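Local coordinates for acyl-CoA dehydrogenase domain protein Tcur3483 (Thermomonospora curvata, PDB 6WY9) that binds a reduced flavin adenine dinucleotide and, like other members of the acyl-CoA dehydrogenase family, probably acts as an oxidoreductase on a CH-CH group of its substrate, at residues Tyr146-Pro149 and Gly150-Thr153; Ile378-Thr381 and Phe382-Gly385; Asn387-Leu390 and Arg391-Ala395. All blocks are in the same frame, centred on the assembly; numbering follows the deposited sequence.

Contact 1: residues Tyr146-Pro149 and Gly150-Thr153; sequences YTEP and GAGT. With FDA (dihydroflavine-adenine dinucleotide), chain C.
Thr147 carries its CG2 anti to the backbone N and its OG1 beside that N (chi1 -56°), which lays the methyl against CA of Gly152, 4.1 Å away, and turns the hydroxyl to the flavin. There OG1 accepts the N-H of FDA N1 at 2.8 Å. The neighbouring carbonyl oxygen of the pyrimidine ring, FDA O2, is gripped by two backbone donors: Thr147 N at 2.7 Å, nearly straight, and Tyr146 N at 2.8 Å, more bent. Between the two legs the chain folds through a type I turn from Glu148 to Ala151, a tight hairpin closed by one antiparallel hydrogen-bonded pair. Glu148 N reaches Ala151 O at 3.0 Å with the hydrogen on a straight line (180°), and Ala151 N answers to Glu148 O. Gly152 passes so close to the pyrophosphate that a CB here would collide with FDA O2P, and a water joins its O to Thr147 OG1. Thr153 then holds FDA O2A twice, through N at 2.9 Å and OG1 at 2.7 Å. The loop thus meets both the flavin ring and the diphosphate of the cofactor. It runs from strand 142-145 toward strand 161-164, with Lys175 of strand 168-176 bridging to Glu148, Thr160 bonding the same carboxylate, Thr147 and Pro149 resting on Ile176, and Tyr146 packing on helix 250-260.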
loop_
_atom_site.group_PDB
_atom_site.type_symbol
_atom_site.label_atom_id
_atom_site.label_comp_id
_atom_site.label_asym_id
_atom_site.label_seq_id
_atom_site.Cartn_x
_atom_site.Cartn_y
_atom_site.Cartn_z
ATOM N N TYR A 146 -2.808 33.371 1.336
ATOM C CA TYR A 146 -3.079 32.757 2.640
ATOM C C TYR A 146 -1.801 32.450 3.416
ATOM O O TYR A 146 -1.564 32.995 4.509
ATOM C CB TYR A 146 -3.878 31.465 2.453
ATOM C CG TYR A 146 -5.293 31.652 1.964
ATOM C CD1 TYR A 146 -5.926 32.887 2.027
ATOM C CD2 TYR A 146 -5.992 30.575 1.441
ATOM C CE1 TYR A 146 -7.219 33.033 1.570
ATOM C CE2 TYR A 146 -7.257 30.715 1.005
ATOM C CZ TYR A 146 -7.871 31.934 1.053
ATOM O OH TYR A 146 -9.164 32.011 0.594
ATOM N N THR A 147 -0.953 31.611 2.818
ATOM C CA THR A 147 0.130 30.922 3.494
ATOM C C THR A 147 1.224 31.885 3.900
ATOM O O THR A 147 1.599 32.781 3.140
ATOM C CB THR A 147 0.687 29.841 2.549
ATOM O OG1 THR A 147 -0.386 28.972 2.168
ATOM C CG2 THR A 147 1.822 29.013 3.211
ATOM N N GLU A 148 1.746 31.698 5.108
ATOM C CA GLU A 148 2.886 32.436 5.626
ATOM C C GLU A 148 3.975 31.450 6.025
ATOM O O GLU A 148 3.688 30.279 6.297
ATOM C CB GLU A 148 2.495 33.276 6.853
ATOM C CG GLU A 148 1.269 34.129 6.567
ATOM C CD GLU A 148 0.867 35.060 7.724
ATOM O OE1 GLU A 148 1.264 34.808 8.908
ATOM O OE2 GLU A 148 0.130 36.053 7.429
ATOM N N PRO A 149 5.218 31.898 6.123
ATOM C CA PRO A 149 6.246 31.027 6.722
ATOM C C PRO A 149 5.815 30.404 8.051
ATOM O O PRO A 149 6.117 29.228 8.274
ATOM C CB PRO A 149 7.457 31.975 6.897
ATOM C CG PRO A 149 7.263 33.014 5.804
ATOM C CD PRO A 149 5.749 33.213 5.694
ATOM N N GLY A 150 5.164 31.157 8.962
ATOM C CA GLY A 150 4.714 30.625 10.235
ATOM C C GLY A 150 3.301 30.054 10.261
ATOM O O GLY A 150 2.794 29.650 11.316
ATOM N N ALA A 151 2.619 29.988 9.125
ATOM C CA ALA A 151 1.200 29.610 9.177
ATOM C C ALA A 151 0.868 28.946 7.845
ATOM O O ALA A 151 0.487 29.614 6.872
ATOM C CB ALA A 151 0.300 30.814 9.461
ATOM N N GLY A 152 1.049 27.635 7.807
ATOM C CA GLY A 152 0.811 26.893 6.577
ATOM C C GLY A 152 -0.406 26.016 6.761
ATOM O O GLY A 152 -1.533 26.439 6.484
ATOM N N THR A 153 -0.213 24.798 7.261
ATOM C CA THR A 153 -1.377 23.994 7.614
ATOM C C THR A 153 -2.228 24.721 8.662
ATOM O O THR A 153 -3.462 24.744 8.569
ATOM C CB THR A 153 -0.935 22.608 8.131
ATOM O OG1 THR A 153 -0.052 21.993 7.187
ATOM C CG2 THR A 153 -2.136 21.726 8.330
HETATM P PA FDA C . 3.486 22.645 6.866
HETATM O O1A FDA C . 4.864 22.851 7.410
HETATM O O2A FDA C . 2.284 23.289 7.577
HETATM O O5B FDA C . 3.134 20.992 6.969
HETATM C C5B FDA C . 4.135 20.300 6.270
HETATM C C4B FDA C . 3.741 18.812 6.296
HETATM O O4B FDA C . 3.500 18.483 7.747
HETATM C C3B FDA C . 2.368 18.539 5.678
HETATM O O3B FDA C . 2.443 18.267 4.328
HETATM C C2B FDA C . 1.965 17.263 6.395
HETATM O O2B FDA C . 2.734 16.072 5.975
HETATM C C1B FDA C . 2.407 17.519 7.869
HETATM N N9A FDA C . 1.350 18.021 8.745
HETATM C C8A FDA C . 0.942 19.351 8.964
HETATM N N7A FDA C . -0.011 19.443 9.884
HETATM C C5A FDA C . -0.247 18.146 10.284
HETATM C C6A FDA C . -1.162 17.617 11.207
HETATM N N6A FDA C . -2.002 18.407 11.903
HETATM N N1A FDA C . -1.217 16.285 11.426
HETATM C C2A FDA C . -0.342 15.549 10.682
HETATM N N3A FDA C . 0.582 15.907 9.757
HETATM C C4A FDA C . 0.604 17.239 9.594
HETATM N N1 FDA C . -0.623 29.152 -0.622
HETATM C C2 FDA C . -1.289 30.386 -0.777
HETATM O O2 FDA C . -1.600 31.063 0.227
HETATM N N3 FDA C . -1.566 30.774 -2.083
HETATM C C4 FDA C . -1.217 30.030 -3.234
HETATM O O4 FDA C . -1.485 30.470 -4.345
HETATM C C4X FDA C . -0.538 28.787 -2.983
HETATM N N5 FDA C . -0.156 27.994 -4.066
HETATM C C5X FDA C . 0.875 27.111 -3.887
HETATM C C6 FDA C . 1.564 26.621 -4.935
HETATM C C7 FDA C . 2.640 25.729 -4.701
HETATM C C7M FDA C . 3.344 25.241 -5.831
HETATM C C8 FDA C . 2.984 25.330 -3.463
HETATM C C8M FDA C . 4.098 24.392 -3.217
HETATM C C9 FDA C . 2.258 25.805 -2.384
HETATM C C9A FDA C . 1.218 26.702 -2.602
HETATM N N10 FDA C . 0.466 27.195 -1.522
HETATM C C10 FDA C . -0.241 28.383 -1.731
HETATM C "C1'" FDA C . 0.897 26.856 -0.135
HETATM C "C2'" FDA C . 0.125 25.632 0.432
HETATM O "O2'" FDA C . -1.147 25.966 0.724
HETATM C "C3'" FDA C . 0.973 25.216 1.718
HETATM O "O3'" FDA C . 2.218 24.663 1.341
HETATM C "C4'" FDA C . 0.179 24.264 2.600
HETATM O "O4'" FDA C . -0.858 24.992 3.162
HETATM C "C5'" FDA C . 1.152 23.621 3.625
HETATM O "O5'" FDA C . 1.660 24.645 4.427
HETATM P P FDA C . 3.265 24.405 4.655
HETATM O O1P FDA C . 3.830 24.359 3.319
HETATM O O2P FDA C . 3.727 25.458 5.650
HETATM O O3P FDA C . 3.498 22.893 5.299
HETATM O O HOH W 1 -2.207 27.869 4.257
#

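Contact 2: residues Ile378-Thr381 and Phe382-Gly385; sequences IVNT and FAGG. Unlike the reference sequence in segment 382-385: Ala383 (reference Gly). With FDA (dihydroflavine-adenine dinucleotide), chain C.
Val379 O accepts two backbone hydrogen bonds where helix 369-380 gives way to the loop before helix 387-399: Ala383 N at 3.0 Å, in the carbonyl plane, and Phe382 N at 3.1 Å, which sits 40° above it. One carbonyl thus takes an i+4 and an i+3 bond, the last turn of bonding that leads off the helix. The same oxygen meets an aromatic ring. Placing Phe382 CG between its own backbone N and carbonyl carbon (chi1 58°) turns the ring back over Val379 O, which lies 3.4 Å above the ring plane, over its centre. Val379 CA adds an off-centre CH-pi contact, 4.1 Å from the Phe382 ring centroid, while Ile378 O comes within 3.3 Å of Phe382 CE2 from an oblique direction. Among the apolar groups, Val379 CG1 touches Ala383 CB and, at 3.8 Å, the C8M methyl of FDA; Ala383 replaces a glycine of the reference sequence. Phe382 CB lies 3.4 Å from FDA O3B, a ribose oxygen. Beyond it, Gly384 and Gly385 take backbone angles that suit glycine, and Lys333 gathers the carbonyl oxygens of Asn380, Ala383 and Gly385. The two N-H groups on Val379 O would probably draw electron density off the oxygen and ease its seat over the pi cloud. Toward the cofactor these residues present carbon atoms, and neither segment hydrogen-bonds FDA.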
loop_
_atom_site.group_PDB
_atom_site.type_symbol
_atom_site.label_atom_id
_atom_site.label_comp_id
_atom_site.label_asym_id
_atom_site.label_seq_id
_atom_site.Cartn_x
_atom_site.Cartn_y
_atom_site.Cartn_z
ATOM N N ILE A 378 3.380 15.907 -6.407
ATOM C CA ILE A 378 3.761 15.944 -5.006
ATOM C C ILE A 378 3.224 17.179 -4.278
ATOM O O ILE A 378 3.037 17.141 -3.055
ATOM C CB ILE A 378 5.313 15.844 -4.921
ATOM C CG1 ILE A 378 5.980 16.875 -5.857
ATOM C CG2 ILE A 378 5.780 14.410 -5.244
ATOM C CD1 ILE A 378 7.511 16.855 -5.859
ATOM N N VAL A 379 2.940 18.270 -4.994
ATOM C CA VAL A 379 2.410 19.457 -4.321
ATOM C C VAL A 379 1.006 19.220 -3.775
ATOM O O VAL A 379 0.654 19.734 -2.713
ATOM C CB VAL A 379 2.401 20.651 -5.276
ATOM C CG1 VAL A 379 1.622 21.849 -4.602
ATOM C CG2 VAL A 379 3.845 21.005 -5.694
ATOM N N ASN A 380 0.151 18.522 -4.533
ATOM C CA ASN A 380 -1.285 18.699 -4.287
ATOM C C ASN A 380 -1.811 17.827 -3.173
ATOM O O ASN A 380 -2.976 17.990 -2.795
ATOM C CB ASN A 380 -2.087 18.451 -5.571
ATOM C CG ASN A 380 -1.803 19.523 -6.623
ATOM O OD1 ASN A 380 -1.646 20.708 -6.295
ATOM N ND2 ASN A 380 -1.696 19.118 -7.854
ATOM N N THR A 381 -0.985 16.934 -2.626
ATOM C CA THR A 381 -1.363 16.261 -1.390
ATOM C C THR A 381 -1.225 17.156 -0.158
ATOM O O THR A 381 -1.724 16.776 0.908
ATOM C CB THR A 381 -0.549 14.969 -1.182
ATOM O OG1 THR A 381 0.838 15.302 -1.047
ATOM C CG2 THR A 381 -0.771 13.979 -2.351
ATOM N N PHE A 382 -0.544 18.319 -0.248
ATOM C CA PHE A 382 -0.567 19.249 0.853
ATOM C C PHE A 382 -1.125 20.623 0.494
ATOM O O PHE A 382 -1.465 21.361 1.415
ATOM C CB PHE A 382 0.837 19.402 1.512
ATOM C CG PHE A 382 1.920 19.845 0.572
ATOM C CD1 PHE A 382 2.058 21.188 0.232
ATOM C CD2 PHE A 382 2.829 18.920 0.036
ATOM C CE1 PHE A 382 3.069 21.613 -0.634
ATOM C CE2 PHE A 382 3.877 19.375 -0.829
ATOM C CZ PHE A 382 3.968 20.666 -1.175
ATOM N N ALA A 383 -1.231 20.987 -0.793
ATOM C CA ALA A 383 -1.904 22.239 -1.158
ATOM C C ALA A 383 -3.420 22.018 -1.200
ATOM O O ALA A 383 -3.890 20.895 -1.398
ATOM C CB ALA A 383 -1.408 22.753 -2.516
ATOM N N GLY A 384 -4.179 23.098 -1.021
ATOM C CA GLY A 384 -5.640 23.014 -0.959
ATOM C C GLY A 384 -6.191 22.139 0.156
ATOM O O GLY A 384 -7.191 21.426 -0.045
ATOM N N GLY A 385 -5.576 22.188 1.336
ATOM C CA GLY A 385 -5.875 21.238 2.392
ATOM C C GLY A 385 -4.858 20.101 2.494
ATOM O O GLY A 385 -4.576 19.414 1.524
HETATM P PA FDA C . 3.486 22.645 6.866
HETATM O O1A FDA C . 4.864 22.851 7.410
HETATM O O2A FDA C . 2.284 23.289 7.577
HETATM O O5B FDA C . 3.134 20.992 6.969
HETATM C C5B FDA C . 4.135 20.300 6.270
HETATM C C4B FDA C . 3.741 18.812 6.296
HETATM O O4B FDA C . 3.500 18.483 7.747
HETATM C C3B FDA C . 2.368 18.539 5.678
HETATM O O3B FDA C . 2.443 18.267 4.328
HETATM C C2B FDA C . 1.965 17.263 6.395
HETATM O O2B FDA C . 2.734 16.072 5.975
HETATM C C1B FDA C . 2.407 17.519 7.869
HETATM N N9A FDA C . 1.350 18.021 8.745
HETATM C C8A FDA C . 0.942 19.351 8.964
HETATM N N7A FDA C . -0.011 19.443 9.884
HETATM C C5A FDA C . -0.247 18.146 10.284
HETATM C C6A FDA C . -1.162 17.617 11.207
HETATM N N6A FDA C . -2.002 18.407 11.903
HETATM N N1A FDA C . -1.217 16.285 11.426
HETATM C C2A FDA C . -0.342 15.549 10.682
HETATM N N3A FDA C . 0.582 15.907 9.757
HETATM C C4A FDA C . 0.604 17.239 9.594
HETATM N N1 FDA C . -0.623 29.152 -0.622
HETATM C C2 FDA C . -1.289 30.386 -0.777
HETATM O O2 FDA C . -1.600 31.063 0.227
HETATM N N3 FDA C . -1.566 30.774 -2.083
HETATM C C4 FDA C . -1.217 30.030 -3.234
HETATM O O4 FDA C . -1.485 30.470 -4.345
HETATM C C4X FDA C . -0.538 28.787 -2.983
HETATM N N5 FDA C . -0.156 27.994 -4.066
HETATM C C5X FDA C . 0.875 27.111 -3.887
HETATM C C6 FDA C . 1.564 26.621 -4.935
HETATM C C7 FDA C . 2.640 25.729 -4.701
HETATM C C7M FDA C . 3.344 25.241 -5.831
HETATM C C8 FDA C . 2.984 25.330 -3.463
HETATM C C8M FDA C . 4.098 24.392 -3.217
HETATM C C9 FDA C . 2.258 25.805 -2.384
HETATM C C9A FDA C . 1.218 26.702 -2.602
HETATM N N10 FDA C . 0.466 27.195 -1.522
HETATM C C10 FDA C . -0.241 28.383 -1.731
HETATM C "C1'" FDA C . 0.897 26.856 -0.135
HETATM C "C2'" FDA C . 0.125 25.632 0.432
HETATM O "O2'" FDA C . -1.147 25.966 0.724
HETATM C "C3'" FDA C . 0.973 25.216 1.718
HETATM O "O3'" FDA C . 2.218 24.663 1.341
HETATM C "C4'" FDA C . 0.179 24.264 2.600
HETATM O "O4'" FDA C . -0.858 24.992 3.162
HETATM C "C5'" FDA C . 1.152 23.621 3.625
HETATM O "O5'" FDA C . 1.660 24.645 4.427
HETATM P P FDA C . 3.265 24.405 4.655
HETATM O O1P FDA C . 3.830 24.359 3.319
HETATM O O2P FDA C . 3.727 25.458 5.650
HETATM O O3P FDA C . 3.498 22.893 5.299
#

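Contact 3: residues Asn387-Leu390 and Arg391-Ala395; sequences NEVL and RDMVA. With FDA (dihydroflavine-adenine dinucleotide), chain C.
OE2 of Glu388, whose backbone O takes the N-H of Asp392 one turn on, is gripped by two groups: FDA O2B donates to it at 2.8 Å, and a polar side chain of another subunit bonds it too, while OE1 is bonded from that subunit as well. Glu388 CB lies beside the adenine, 3.4 Å from FDA C2A; the bend at chi2 (93°) turns the carboxylate toward the ribose. With an alanine in its place, FDA O2B would probably lose its acceptor and the polar group of the other subunit its mate. Val389 points CG2 at the adenine, 3.7 Å from FDA N6A. All this is carried on one turn after another of the alpha helix 387-399, with i+4 to i bonds, Arg391 N to Asn387 O at 2.9 Å and Val394 N to Leu390 O at 2.8 Å. On its outer side Met393 lies alongside Val389, its CE 3.9 Å from Val389 CG1. Arg391 runs extended, and the edge of its guanidinium, at NH1, comes 3.9 Å from Asn387 CB. Its NH2 pairs with Glu338 and its NE with an acidic side chain of a further subunit. Lys333 bonds Asn387 OD1.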
loop_
_atom_site.group_PDB
_atom_site.type_symbol
_atom_site.label_atom_id
_atom_site.label_comp_id
_atom_site.label_asym_id
_atom_site.label_seq_id
_atom_site.Cartn_x
_atom_site.Cartn_y
_atom_site.Cartn_z
ATOM N N ASN A 387 -3.448 16.528 3.433
ATOM C CA ASN A 387 -4.232 15.294 3.453
ATOM C C ASN A 387 -4.323 14.691 4.863
ATOM O O ASN A 387 -5.337 14.055 5.187
ATOM C CB ASN A 387 -3.683 14.270 2.433
ATOM C CG ASN A 387 -4.062 14.633 0.991
ATOM O OD1 ASN A 387 -4.671 15.703 0.737
ATOM N ND2 ASN A 387 -3.719 13.754 0.052
ATOM N N GLU A 388 -3.295 14.863 5.715
ATOM C CA GLU A 388 -3.424 14.394 7.109
ATOM C C GLU A 388 -4.612 15.045 7.822
ATOM O O GLU A 388 -5.335 14.396 8.590
ATOM C CB GLU A 388 -2.148 14.689 7.915
ATOM C CG GLU A 388 -0.979 13.682 7.544
ATOM C CD GLU A 388 -0.050 14.230 6.430
ATOM O OE1 GLU A 388 -0.530 15.052 5.613
ATOM O OE2 GLU A 388 1.155 13.849 6.404
ATOM N N VAL A 389 -4.746 16.344 7.663
ATOM C CA VAL A 389 -5.824 17.073 8.322
ATOM C C VAL A 389 -7.159 16.687 7.703
ATOM O O VAL A 389 -8.185 16.585 8.396
ATOM C CB VAL A 389 -5.530 18.575 8.236
ATOM C CG1 VAL A 389 -6.735 19.425 8.715
ATOM C CG2 VAL A 389 -4.278 18.865 9.072
ATOM N N LEU A 390 -7.166 16.452 6.390
ATOM C CA LEU A 390 -8.396 15.996 5.748
ATOM C C LEU A 390 -8.827 14.634 6.306
ATOM O O LEU A 390 -10.010 14.406 6.563
ATOM C CB LEU A 390 -8.182 15.952 4.232
ATOM C CG LEU A 390 -7.957 17.362 3.654
ATOM C CD1 LEU A 390 -7.871 17.259 2.115
ATOM C CD2 LEU A 390 -9.016 18.349 4.034
ATOM N N ARG A 391 -7.869 13.726 6.541
ATOM C CA ARG A 391 -8.212 12.443 7.172
ATOM C C ARG A 391 -8.728 12.629 8.609
ATOM O O ARG A 391 -9.686 11.947 9.018
ATOM C CB ARG A 391 -6.990 11.487 7.142
ATOM C CG ARG A 391 -6.687 10.903 5.747
ATOM C CD ARG A 391 -5.571 9.792 5.811
ATOM N NE ARG A 391 -5.574 8.983 4.602
ATOM C CZ ARG A 391 -5.037 9.369 3.442
ATOM N NH1 ARG A 391 -4.434 10.559 3.328
ATOM N NH2 ARG A 391 -5.122 8.572 2.392
ATOM N N ASP A 392 -8.128 13.543 9.384
ATOM C CA ASP A 392 -8.678 13.877 10.704
ATOM C C ASP A 392 -10.146 14.260 10.580
ATOM O O ASP A 392 -10.971 13.882 11.407
ATOM C CB ASP A 392 -7.973 15.071 11.353
ATOM C CG ASP A 392 -6.506 14.808 11.733
ATOM O OD1 ASP A 392 -6.026 13.665 11.680
ATOM O OD2 ASP A 392 -5.848 15.814 12.078
ATOM N N MET A 393 -10.446 15.137 9.612
ATOM C CA MET A 393 -11.800 15.645 9.444
ATOM C C MET A 393 -12.742 14.535 8.987
ATOM O O MET A 393 -13.900 14.502 9.409
ATOM C CB MET A 393 -11.803 16.798 8.441
ATOM C CG MET A 393 -11.257 18.099 8.975
ATOM S SD MET A 393 -11.039 19.355 7.680
ATOM C CE MET A 393 -10.464 20.641 8.819
ATOM N N VAL A 394 -12.278 13.650 8.088
ATOM C CA VAL A 394 -13.091 12.480 7.707
ATOM C C VAL A 394 -13.512 11.705 8.947
ATOM O O VAL A 394 -14.689 11.350 9.106
ATOM C CB VAL A 394 -12.341 11.575 6.705
ATOM C CG1 VAL A 394 -13.107 10.179 6.502
ATOM C CG2 VAL A 394 -12.166 12.294 5.359
ATOM N N ALA A 395 -12.566 11.461 9.863
ATOM C CA ALA A 395 -12.888 10.717 11.080
ATOM C C ALA A 395 -13.826 11.497 11.987
ATOM O O ALA A 395 -14.802 10.931 12.508
ATOM C CB ALA A 395 -11.600 10.341 11.843
HETATM P PA FDA C . 3.486 22.645 6.866
HETATM O O1A FDA C . 4.864 22.851 7.410
HETATM O O2A FDA C . 2.284 23.289 7.577
HETATM O O5B FDA C . 3.134 20.992 6.969
HETATM C C5B FDA C . 4.135 20.300 6.270
HETATM C C4B FDA C . 3.741 18.812 6.296
HETATM O O4B FDA C . 3.500 18.483 7.747
HETATM C C3B FDA C . 2.368 18.539 5.678
HETATM O O3B FDA C . 2.443 18.267 4.328
HETATM C C2B FDA C . 1.965 17.263 6.395
HETATM O O2B FDA C . 2.734 16.072 5.975
HETATM C C1B FDA C . 2.407 17.519 7.869
HETATM N N9A FDA C . 1.350 18.021 8.745
HETATM C C8A FDA C . 0.942 19.351 8.964
HETATM N N7A FDA C . -0.011 19.443 9.884
HETATM C C5A FDA C . -0.247 18.146 10.284
HETATM C C6A FDA C . -1.162 17.617 11.207
HETATM N N6A FDA C . -2.002 18.407 11.903
HETATM N N1A FDA C . -1.217 16.285 11.426
HETATM C C2A FDA C . -0.342 15.549 10.682
HETATM N N3A FDA C . 0.582 15.907 9.757
HETATM C C4A FDA C . 0.604 17.239 9.594
HETATM N N1 FDA C . -0.623 29.152 -0.622
HETATM C C2 FDA C . -1.289 30.386 -0.777
HETATM O O2 FDA C . -1.600 31.063 0.227
HETATM N N3 FDA C . -1.566 30.774 -2.083
HETATM C C4 FDA C . -1.217 30.030 -3.234
HETATM O O4 FDA C . -1.485 30.470 -4.345
HETATM C C4X FDA C . -0.538 28.787 -2.983
HETATM N N5 FDA C . -0.156 27.994 -4.066
HETATM C C5X FDA C . 0.875 27.111 -3.887
HETATM C C6 FDA C . 1.564 26.621 -4.935
HETATM C C7 FDA C . 2.640 25.729 -4.701
HETATM C C7M FDA C . 3.344 25.241 -5.831
HETATM C C8 FDA C . 2.984 25.330 -3.463
HETATM C C8M FDA C . 4.098 24.392 -3.217
HETATM C C9 FDA C . 2.258 25.805 -2.384
HETATM C C9A FDA C . 1.218 26.702 -2.602
HETATM N N10 FDA C . 0.466 27.195 -1.522
HETATM C C10 FDA C . -0.241 28.383 -1.731
HETATM C "C1'" FDA C . 0.897 26.856 -0.135
HETATM C "C2'" FDA C . 0.125 25.632 0.432
HETATM O "O2'" FDA C . -1.147 25.966 0.724
HETATM C "C3'" FDA C . 0.973 25.216 1.718
HETATM O "O3'" FDA C . 2.218 24.663 1.341
HETATM C "C4'" FDA C . 0.179 24.264 2.600
HETATM O "O4'" FDA C . -0.858 24.992 3.162
HETATM C "C5'" FDA C . 1.152 23.621 3.625
HETATM O "O5'" FDA C . 1.660 24.645 4.427
HETATM P P FDA C . 3.265 24.405 4.655
HETATM O O1P FDA C . 3.830 24.359 3.319
HETATM O O2P FDA C . 3.727 25.458 5.650
HETATM O O3P FDA C . 3.498 22.893 5.299
#

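Overall arrangement
Along the chain the three contacts come in series: contact 1 in the loop after strand 142-145 of the middle domain, then contacts 2 and 3 in the C-terminal domain, one at the end of helix 369-380 and in the loop after it, the other on helix 387-399, the next helix. Contacts 1 and 2 have centres 13 Å apart and do not touch, their nearest atoms being about 6 Å apart. Contacts 1 and 3 are 19 Å apart between centres, yet Thr153 CG2 meets Val389 CG2 at 3.6 Å. Contacts 2 and 3 join through a probable hydrogen bond, Thr381 O to Asn387 N, 3.1 Å. The middle and C-terminal regions both touch FDA, which another subunit also hydrogen-bonds.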